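Local coordinates for protein aminotransferase class-III (Ochrobactrum anthropi, PDB 5GHG) that probably transfers amino groups between amines and carbonyl compounds as an omega-transaminase of aminotransferase class III, and binds the cofactor pyridoxamine phosphate (PMP) here, at residues Arg352-Tyr357 and Gln434-Met439; Val377-Gly382 and Pro427-Asn432; Arg412-Arg417 and Val440-Ala445. The protein carries 1 engineered substitution. All blocks are in the same frame, centred on the assembly; numbering follows the deposited sequence.

In the fold
All three contacts lie on one side of the chain's centre, in the C-terminal part of this class-III aminotransferase, round the mixed sheet that ends in strand 371-377. Interactions 1 and 2 have centres about 7 Å apart and touch: Gly355 CA sits 3.8 Å from Leu379 CD1. Helix 433-455 carries one segment each of interactions 1 and 3, whose centres are about 13 Å apart; there Met439 CG meets Val414 CG1 at 4.2 Å. Interactions 2 and 3 stay about 7 Å apart at their nearest atoms. Interaction 2 borders the cofactor pocket indirectly: Leu429 packs on Gln288, which follows Lys287 of the PMP pocket in the chain.

Interaction 1: Arg352-Tyr357 and Gln434-Met439; sequences RDRGTY and QQVDTM
Tyr357 reaches across from helix 352-357 and brings the CD2-CE2 side of its ring up to Val436 of helix 434-439. With CG anti to the backbone N (chi1 179°), the ring runs out from its own helix toward the partner, and the two side chains slide past each other in opposite directions. The ring carbon CD2 of Tyr357 meets CG1 of Val436 at 3.6 Å. That methyl approaches the ring obliquely, while the backbone N of Asp437 lies at the ring edge, near its plane. Farther out, the phenol OH of Tyr357 comes within 3.8 Å of CB of Asp437, whose carboxylate is turned 51° from the plane of the ring.

The other methyl of Val436, CG2, points to the foot of Arg354 and lies 4.3 Å from its CG. Beyond CG the arginine bends back: CB of Asp353 stands 3.4 Å above the guanidinium plane of Arg354, offset toward its rim. NE forms a salt bridge with Asp433, and NH1 is hydrogen-bonded to Asn350.

Between the helices, whose axes, taken over these short segments, approach to 10.1 Å and cross at -32°, the packing is thus a valine wedged against an aromatic ring and the aliphatic part of an arginine. The polar ends meet at a third party, because NH1 of Arg361 hydrogen-bonds to OH of Tyr357 and makes a salt bridge with OD1 of Asp437. Chemically the pair is apolar inside and polar at its outer end, where a shared cation probably offsets the aspartate's charge and polarises the phenol oxygen.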
loop_
_atom_site.group_PDB
_atom_site.type_symbol
_atom_site.label_atom_id
_atom_site.label_comp_id
_atom_site.label_asym_id
_atom_site.label_seq_id
_atom_site.Cartn_x
_atom_site.Cartn_y
_atom_site.Cartn_z
ATOM N N ARG B 352 27.008 -10.962 7.553
ATOM C CA ARG B 352 28.287 -10.524 7.012
ATOM C C ARG B 352 29.233 -11.713 6.799
ATOM O O ARG B 352 29.875 -11.828 5.754
ATOM C CB ARG B 352 28.913 -9.499 7.949
ATOM C CG ARG B 352 30.288 -9.007 7.529
ATOM C CD ARG B 352 30.824 -7.970 8.540
ATOM N NE ARG B 352 32.127 -7.446 8.142
ATOM C CZ ARG B 352 32.339 -6.259 7.557
ATOM N NH1 ARG B 352 31.328 -5.437 7.291
ATOM N NH2 ARG B 352 33.575 -5.886 7.242
ATOM N N ASP B 353 29.322 -12.606 7.800
ATOM C CA ASP B 353 30.269 -13.725 7.706
ATOM C C ASP B 353 29.758 -14.839 6.795
ATOM O O ASP B 353 30.531 -15.419 6.026
ATOM C CB ASP B 353 30.569 -14.275 9.093
ATOM C CG ASP B 353 31.316 -13.284 9.968
ATOM O OD1 ASP B 353 31.930 -12.334 9.410
ATOM O OD2 ASP B 353 31.278 -13.465 11.209
ATOM N N ARG B 354 28.467 -15.173 6.873
ATOM C CA ARG B 354 27.902 -16.066 5.868
ATOM C C ARG B 354 27.980 -15.440 4.478
ATOM O O ARG B 354 28.172 -16.153 3.484
ATOM C CB ARG B 354 26.452 -16.426 6.208
ATOM C CG ARG B 354 26.269 -17.682 7.088
ATOM C CD ARG B 354 26.837 -17.514 8.498
ATOM N NE ARG B 354 28.263 -17.809 8.557
ATOM C CZ ARG B 354 29.054 -17.537 9.596
ATOM N NH1 ARG B 354 28.558 -16.949 10.679
ATOM N NH2 ARG B 354 30.338 -17.852 9.545
ATOM N N GLY B 355 27.833 -14.119 4.392
ATOM C CA GLY B 355 27.935 -13.449 3.100
ATOM C C GLY B 355 29.308 -13.593 2.471
ATOM O O GLY B 355 29.443 -13.922 1.295
ATOM N N THR B 356 30.354 -13.335 3.252
ATOM C CA THR B 356 31.708 -13.546 2.760
ATOM C C THR B 356 31.859 -14.952 2.170
ATOM O O THR B 356 32.376 -15.133 1.063
ATOM C CB THR B 356 32.721 -13.335 3.887
ATOM O OG1 THR B 356 32.658 -11.973 4.304
ATOM C CG2 THR B 356 34.129 -13.664 3.403
ATOM N N TYR B 357 31.370 -15.951 2.887
ATOM C CA TYR B 357 31.491 -17.317 2.412
ATOM C C TYR B 357 30.657 -17.543 1.148
ATOM O O TYR B 357 31.137 -18.144 0.182
ATOM C CB TYR B 357 31.103 -18.287 3.535
ATOM C CG TYR B 357 31.169 -19.740 3.135
ATOM C CD1 TYR B 357 32.389 -20.321 2.769
ATOM C CD2 TYR B 357 30.031 -20.528 3.107
ATOM C CE1 TYR B 357 32.469 -21.641 2.394
ATOM C CE2 TYR B 357 30.090 -21.864 2.734
ATOM C CZ TYR B 357 31.317 -22.423 2.381
ATOM O OH TYR B 357 31.384 -23.743 2.000
ATOM N N GLN B 434 26.838 -24.266 6.524
ATOM C CA GLN B 434 26.462 -25.540 5.918
ATOM C C GLN B 434 25.305 -25.367 4.938
ATOM O O GLN B 434 25.250 -26.033 3.903
ATOM C CB GLN B 434 26.069 -26.569 6.997
ATOM C CG GLN B 434 27.048 -26.688 8.158
ATOM C CD GLN B 434 26.708 -25.753 9.332
ATOM O OE1 GLN B 434 27.156 -24.582 9.375
ATOM N NE2 GLN B 434 25.925 -26.271 10.314
ATOM N N GLN B 435 24.360 -24.498 5.272
ATOM C CA GLN B 435 23.216 -24.252 4.398
ATOM C C GLN B 435 23.626 -23.440 3.172
ATOM O O GLN B 435 23.110 -23.664 2.075
ATOM C CB GLN B 435 22.116 -23.557 5.196
ATOM C CG GLN B 435 21.468 -24.459 6.227
ATOM C CD GLN B 435 20.611 -23.714 7.252
ATOM O OE1 GLN B 435 20.919 -22.589 7.642
ATOM N NE2 GLN B 435 19.527 -24.346 7.690
ATOM N N VAL B 436 24.542 -22.482 3.346
ATOM C CA VAL B 436 25.079 -21.772 2.199
ATOM C C VAL B 436 25.756 -22.752 1.247
ATOM O O VAL B 436 25.608 -22.659 0.024
ATOM C CB VAL B 436 26.078 -20.685 2.652
ATOM C CG1 VAL B 436 26.884 -20.181 1.456
ATOM C CG2 VAL B 436 25.341 -19.541 3.341
ATOM N N ASP B 437 26.516 -23.699 1.812
ATOM C CA ASP B 437 27.191 -24.705 1.010
ATOM C C ASP B 437 26.191 -25.553 0.228
ATOM O O ASP B 437 26.381 -25.814 -0.965
ATOM C CB ASP B 437 28.052 -25.589 1.918
ATOM C CG ASP B 437 28.742 -26.697 1.158
ATOM O OD1 ASP B 437 29.377 -26.395 0.130
ATOM O OD2 ASP B 437 28.631 -27.860 1.580
ATOM N N THR B 438 25.128 -26.001 0.891
ATOM C CA THR B 438 24.090 -26.767 0.214
ATOM C C THR B 438 23.457 -25.972 -0.931
ATOM O O THR B 438 23.248 -26.502 -2.021
ATOM C CB THR B 438 23.014 -27.176 1.234
ATOM O OG1 THR B 438 23.630 -27.989 2.226
ATOM C CG2 THR B 438 21.896 -27.959 0.580
ATOM N N MET B 439 23.165 -24.694 -0.699
ATOM C CA MET B 439 22.525 -23.858 -1.715
ATOM C C MET B 439 23.413 -23.700 -2.954
ATOM O O MET B 439 22.953 -23.850 -4.091
ATOM C CB MET B 439 22.179 -22.497 -1.093
ATOM C CG MET B 439 21.508 -21.477 -1.993
ATOM S SD MET B 439 21.388 -19.907 -1.057
ATOM C CE MET B 439 21.041 -20.566 0.538
#

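Interaction 2: Val377-Gly382 and Pro427-Asn432; sequences VGLIAG and PPLIIN
The carbonyl oxygens of Leu379 and Pro427 are both held by one nitrogen, NH1 of Arg266, which ties the two segments together through a third residue. Beside that polar link Leu379 pushes its isobutyl group into the curve of the proline-rich loop. CG stands roughly anti to the backbone N (chi1 -156°), which carries the branch point out to the Pro427 ring; from there the two methyls diverge. CG itself touches CG of Pro427 at 3.9 Å, with CD1 against the same ring carbon. CD2 lies 3.5 Å from O of Pro427 and also close to O of Pro428. The same methyl packs on CG2 of Ile431 at 4.3 Å and, slightly farther off, on CD2 of Leu429.

Leu379 sits in the third position of a type II' turn, with Gly378 before it. This is the tight two-residue connection of a beta hairpin, joining strands 371-377 and 380-385, closed by Ile380 N to Val377 O at 3.1 Å. The opposing loop has a turn of its own, type I, where Ile431 N bonds to Pro428 O at 3.0 Å. Cut back to an alanine, Leu379 would lose both methyls, and the Pro427 ring, Leu429 and Ile431 would probably be left with a gap where they now pack. The carbonyls of Leu429 and Ile431 are held by ND2 of Asn350, from helix 347-363, and Ala351 of that helix packs on both Leu379 and Leu429.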
loop_
_atom_site.group_PDB
_atom_site.type_symbol
_atom_site.label_atom_id
_atom_site.label_comp_id
_atom_site.label_asym_id
_atom_site.label_seq_id
_atom_site.Cartn_x
_atom_site.Cartn_y
_atom_site.Cartn_z
ATOM N N VAL B 377 27.423 -8.435 -2.907
ATOM C CA VAL B 377 28.101 -7.980 -1.701
ATOM C C VAL B 377 27.314 -8.494 -0.506
ATOM O O VAL B 377 26.101 -8.679 -0.586
ATOM C CB VAL B 377 28.241 -6.438 -1.633
ATOM C CG1 VAL B 377 26.895 -5.771 -1.648
ATOM C CG2 VAL B 377 29.008 -6.023 -0.389
ATOM N N GLY B 378 28.004 -8.731 0.605
ATOM C CA GLY B 378 27.310 -9.188 1.789
ATOM C C GLY B 378 26.529 -10.452 1.473
ATOM O O GLY B 378 27.056 -11.404 0.881
ATOM N N LEU B 379 25.235 -10.471 1.846
ATOM C CA LEU B 379 24.402 -11.649 1.667
ATOM C C LEU B 379 23.428 -11.493 0.502
ATOM O O LEU B 379 22.316 -12.027 0.531
ATOM C CB LEU B 379 23.664 -11.984 2.967
ATOM C CG LEU B 379 23.175 -13.409 3.244
ATOM C CD1 LEU B 379 24.308 -14.456 3.105
ATOM C CD2 LEU B 379 22.496 -13.494 4.617
ATOM N N ILE B 380 23.820 -10.774 -0.550
ATOM C CA ILE B 380 22.992 -10.677 -1.751
ATOM C C ILE B 380 23.878 -10.881 -2.963
ATOM O O ILE B 380 24.989 -10.339 -3.024
ATOM C CB ILE B 380 22.222 -9.347 -1.829
ATOM C CG1 ILE B 380 21.179 -9.406 -2.939
ATOM C CG2 ILE B 380 23.180 -8.177 -2.039
ATOM C CD1 ILE B 380 20.177 -8.277 -2.925
ATOM N N ALA B 381 23.410 -11.665 -3.919
ATOM C CA ALA B 381 24.228 -11.987 -5.076
ATOM C C ALA B 381 23.356 -12.285 -6.274
ATOM O O ALA B 381 22.212 -12.703 -6.145
ATOM C CB ALA B 381 25.168 -13.178 -4.800
ATOM N N GLY B 382 23.931 -12.084 -7.449
ATOM C CA GLY B 382 23.295 -12.481 -8.688
ATOM C C GLY B 382 24.273 -13.226 -9.560
ATOM O O GLY B 382 25.460 -12.906 -9.592
ATOM N N PRO B 427 19.457 -15.014 0.913
ATOM C CA PRO B 427 18.867 -15.920 1.912
ATOM C C PRO B 427 18.694 -15.243 3.260
ATOM O O PRO B 427 19.236 -14.151 3.495
ATOM C CB PRO B 427 19.878 -17.071 1.975
ATOM C CG PRO B 427 21.209 -16.398 1.635
ATOM C CD PRO B 427 20.837 -15.388 0.561
ATOM N N PRO B 428 17.936 -15.855 4.170
ATOM C CA PRO B 428 17.678 -15.222 5.461
ATOM C C PRO B 428 18.967 -14.986 6.248
ATOM O O PRO B 428 19.944 -15.722 6.114
ATOM C CB PRO B 428 16.745 -16.201 6.166
ATOM C CG PRO B 428 16.092 -16.973 5.051
ATOM C CD PRO B 428 17.165 -17.104 4.000
ATOM N N LEU B 429 18.947 -13.928 7.061
ATOM C CA LEU B 429 20.088 -13.533 7.881
ATOM C C LEU B 429 20.514 -14.631 8.846
ATOM O O LEU B 429 21.656 -14.615 9.317
ATOM C CB LEU B 429 19.746 -12.272 8.679
ATOM C CG LEU B 429 19.160 -11.077 7.920
ATOM C CD1 LEU B 429 18.792 -9.949 8.907
ATOM C CD2 LEU B 429 20.173 -10.582 6.912
ATOM N N ILE B 430 19.616 -15.583 9.142
ATOM C CA ILE B 430 19.892 -16.671 10.065
ATOM C C ILE B 430 20.581 -17.870 9.416
ATOM O O ILE B 430 20.860 -18.864 10.109
ATOM C CB ILE B 430 18.596 -17.183 10.734
ATOM C CG1 ILE B 430 17.598 -17.673 9.678
ATOM C CG2 ILE B 430 17.976 -16.120 11.685
ATOM C CD1 ILE B 430 16.524 -18.605 10.253
ATOM N N ILE B 431 20.836 -17.834 8.111
ATOM C CA ILE B 431 21.436 -18.993 7.445
ATOM C C ILE B 431 22.824 -19.281 8.041
ATOM O O ILE B 431 23.502 -18.383 8.549
ATOM C CB ILE B 431 21.502 -18.770 5.928
ATOM C CG1 ILE B 431 21.777 -20.096 5.198
ATOM C CG2 ILE B 431 22.509 -17.680 5.576
ATOM C CD1 ILE B 431 21.543 -20.038 3.700
ATOM N N ASN B 432 23.238 -20.545 7.997
ATOM C CA ASN B 432 24.583 -20.913 8.452
ATOM C C ASN B 432 25.423 -21.394 7.262
ATOM O O ASN B 432 24.926 -21.543 6.144
ATOM C CB ASN B 432 24.526 -21.963 9.572
ATOM C CG ASN B 432 23.954 -23.295 9.128
ATOM O OD1 ASN B 432 24.239 -23.766 8.042
ATOM N ND2 ASN B 432 23.145 -23.918 9.989
#

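Interaction 3: Arg412-Arg417 and Val440-Ala445; sequences RGVISR and VSALEA
Arg412 and Ala445 make the closest van der Waals contact here, a methyl standing over the face of a guanidinium. CB of Ala445 stands 3.3 Å above the guanidinium plane, over its centre, and is 3.4 Å from CZ of Arg412. The arginine gets there because its chain is extended from CG to NE, with CG anti to the carbonyl carbon (chi1 -73°), which carries the flat group along the helix from Ala442 to Ala445, one turn on. On the way, CD of Arg412 passes O of Ala442 at 3.8 Å.

The purely apolar part is smaller. CG2 of Val414 meets CB of Ala442 at 3.7 Å, and CB of Arg412 lies 4.4 Å from the same methyl carbon. Two alanines spaced by one turn thus give a smooth strip of helix, low enough for the arginine to lie close over it.

Charge enters at the arginine's far end: NH2 forms a salt bridge with Asp449, farther along helix 433-455, which would help hold the guanidinium over Ala445.

The chain enters strand 414-419 through Gly413, which has positive phi and is the C-prime residue of a Schellman motif ending helix 400-411, with Val414 N bonded to Leu409 O and Gly413 N to Gln410 O. That strand lies between strand 49-52, parallel to it and bonded through Ile51, and antiparallel strand 422-425, while helix 433-455 packs Ala442 on Leu409 and Leu443 on Leu362 of helix 347-363, and Ile415 packs on Tyr83 of the second subunit.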
loop_
_atom_site.group_PDB
_atom_site.type_symbol
_atom_site.label_atom_id
_atom_site.label_comp_id
_atom_site.label_asym_id
_atom_site.label_seq_id
_atom_site.Cartn_x
_atom_site.Cartn_y
_atom_site.Cartn_z
ATOM N N ARG B 412 15.691 -29.097 -7.436
ATOM C CA ARG B 412 16.729 -29.470 -6.503
ATOM C C ARG B 412 16.523 -28.853 -5.113
ATOM O O ARG B 412 17.443 -28.875 -4.290
ATOM C CB ARG B 412 18.101 -29.079 -7.061
ATOM C CG ARG B 412 18.545 -29.983 -8.201
ATOM C CD ARG B 412 19.830 -29.522 -8.860
ATOM N NE ARG B 412 20.340 -30.506 -9.819
ATOM C CZ ARG B 412 21.092 -31.543 -9.477
ATOM N NH1 ARG B 412 21.431 -31.733 -8.194
ATOM N NH2 ARG B 412 21.508 -32.384 -10.414
ATOM N N GLY B 413 15.340 -28.314 -4.844
ATOM C CA GLY B 413 14.993 -27.900 -3.502
ATOM C C GLY B 413 15.474 -26.527 -3.093
ATOM O O GLY B 413 15.683 -26.285 -1.906
ATOM N N VAL B 414 15.691 -25.628 -4.052
ATOM C CA VAL B 414 16.154 -24.279 -3.770
ATOM C C VAL B 414 15.271 -23.312 -4.561
ATOM O O VAL B 414 15.136 -23.444 -5.784
ATOM C CB VAL B 414 17.638 -24.090 -4.148
ATOM C CG1 VAL B 414 18.057 -22.630 -4.003
ATOM C CG2 VAL B 414 18.548 -24.993 -3.308
ATOM N N ILE B 415 14.686 -22.342 -3.867
ATOM C CA ILE B 415 13.867 -21.313 -4.497
ATOM C C ILE B 415 14.760 -20.092 -4.715
ATOM O O ILE B 415 15.190 -19.430 -3.756
ATOM C CB ILE B 415 12.636 -20.963 -3.651
ATOM C CG1 ILE B 415 11.674 -22.146 -3.618
ATOM C CG2 ILE B 415 11.941 -19.711 -4.187
ATOM C CD1 ILE B 415 10.555 -21.997 -2.613
ATOM N N SER B 416 15.068 -19.805 -5.974
ATOM C CA SER B 416 15.731 -18.569 -6.342
ATOM C C SER B 416 14.695 -17.675 -7.030
ATOM O O SER B 416 13.485 -17.908 -6.924
ATOM C CB SER B 416 16.953 -18.890 -7.218
ATOM O OG SER B 416 17.593 -17.720 -7.703
ATOM N N ARG B 417 15.169 -16.644 -7.716
ATOM C CA ARG B 417 14.312 -15.766 -8.506
ATOM C C ARG B 417 15.064 -15.446 -9.786
ATOM O O ARG B 417 16.240 -15.086 -9.740
ATOM C CB ARG B 417 13.989 -14.470 -7.735
ATOM C CG ARG B 417 12.973 -13.561 -8.420
ATOM C CD ARG B 417 12.192 -12.763 -7.369
ATOM N NE ARG B 417 10.997 -12.130 -7.922
ATOM C CZ ARG B 417 9.804 -12.716 -8.019
ATOM N NH1 ARG B 417 8.789 -12.052 -8.556
ATOM N NH2 ARG B 417 9.626 -13.962 -7.586
ATOM N N VAL B 440 24.695 -23.403 -2.748
ATOM C CA VAL B 440 25.581 -23.169 -3.882
ATOM C C VAL B 440 25.882 -24.475 -4.618
ATOM O O VAL B 440 26.005 -24.489 -5.844
ATOM C CB VAL B 440 26.862 -22.455 -3.445
ATOM C CG1 VAL B 440 27.835 -22.368 -4.611
ATOM C CG2 VAL B 440 26.533 -21.045 -2.918
ATOM N N SER B 441 26.001 -25.587 -3.890
ATOM C CA SER B 441 26.164 -26.867 -4.566
ATOM C C SER B 441 24.948 -27.201 -5.432
ATOM O O SER B 441 25.096 -27.822 -6.492
ATOM C CB SER B 441 26.424 -27.988 -3.560
ATOM O OG SER B 441 27.633 -27.760 -2.872
ATOM N N ALA B 442 23.752 -26.804 -5.014
ATOM C CA ALA B 442 22.579 -27.029 -5.856
ATOM C C ALA B 442 22.642 -26.180 -7.129
ATOM O O ALA B 442 22.217 -26.620 -8.207
ATOM C CB ALA B 442 21.294 -26.734 -5.092
ATOM N N LEU B 443 23.151 -24.956 -7.017
ATOM C CA LEU B 443 23.327 -24.141 -8.204
ATOM C C LEU B 443 24.357 -24.755 -9.147
ATOM O O LEU B 443 24.140 -24.818 -10.357
ATOM C CB LEU B 443 23.727 -22.723 -7.825
ATOM C CG LEU B 443 24.069 -21.809 -8.998
ATOM C CD1 LEU B 443 22.860 -21.627 -9.931
ATOM C CD2 LEU B 443 24.598 -20.482 -8.491
ATOM N N GLU B 444 25.490 -25.201 -8.609
ATOM C CA GLU B 444 26.510 -25.801 -9.464
ATOM C C GLU B 444 25.958 -26.998 -10.233
ATOM O O GLU B 444 26.156 -27.114 -11.449
ATOM C CB GLU B 444 27.723 -26.219 -8.637
ATOM C CG GLU B 444 28.756 -26.953 -9.471
ATOM C CD GLU B 444 30.043 -27.224 -8.705
ATOM O OE1 GLU B 444 30.029 -27.178 -7.459
ATOM O OE2 GLU B 444 31.066 -27.464 -9.369
ATOM N N ALA B 445 25.267 -27.903 -9.528
ATOM C CA ALA B 445 24.685 -29.069 -10.190
ATOM C C ALA B 445 23.613 -28.652 -11.197
ATOM O O ALA B 445 23.475 -29.263 -12.259
ATOM C CB ALA B 445 24.108 -30.026 -9.147
#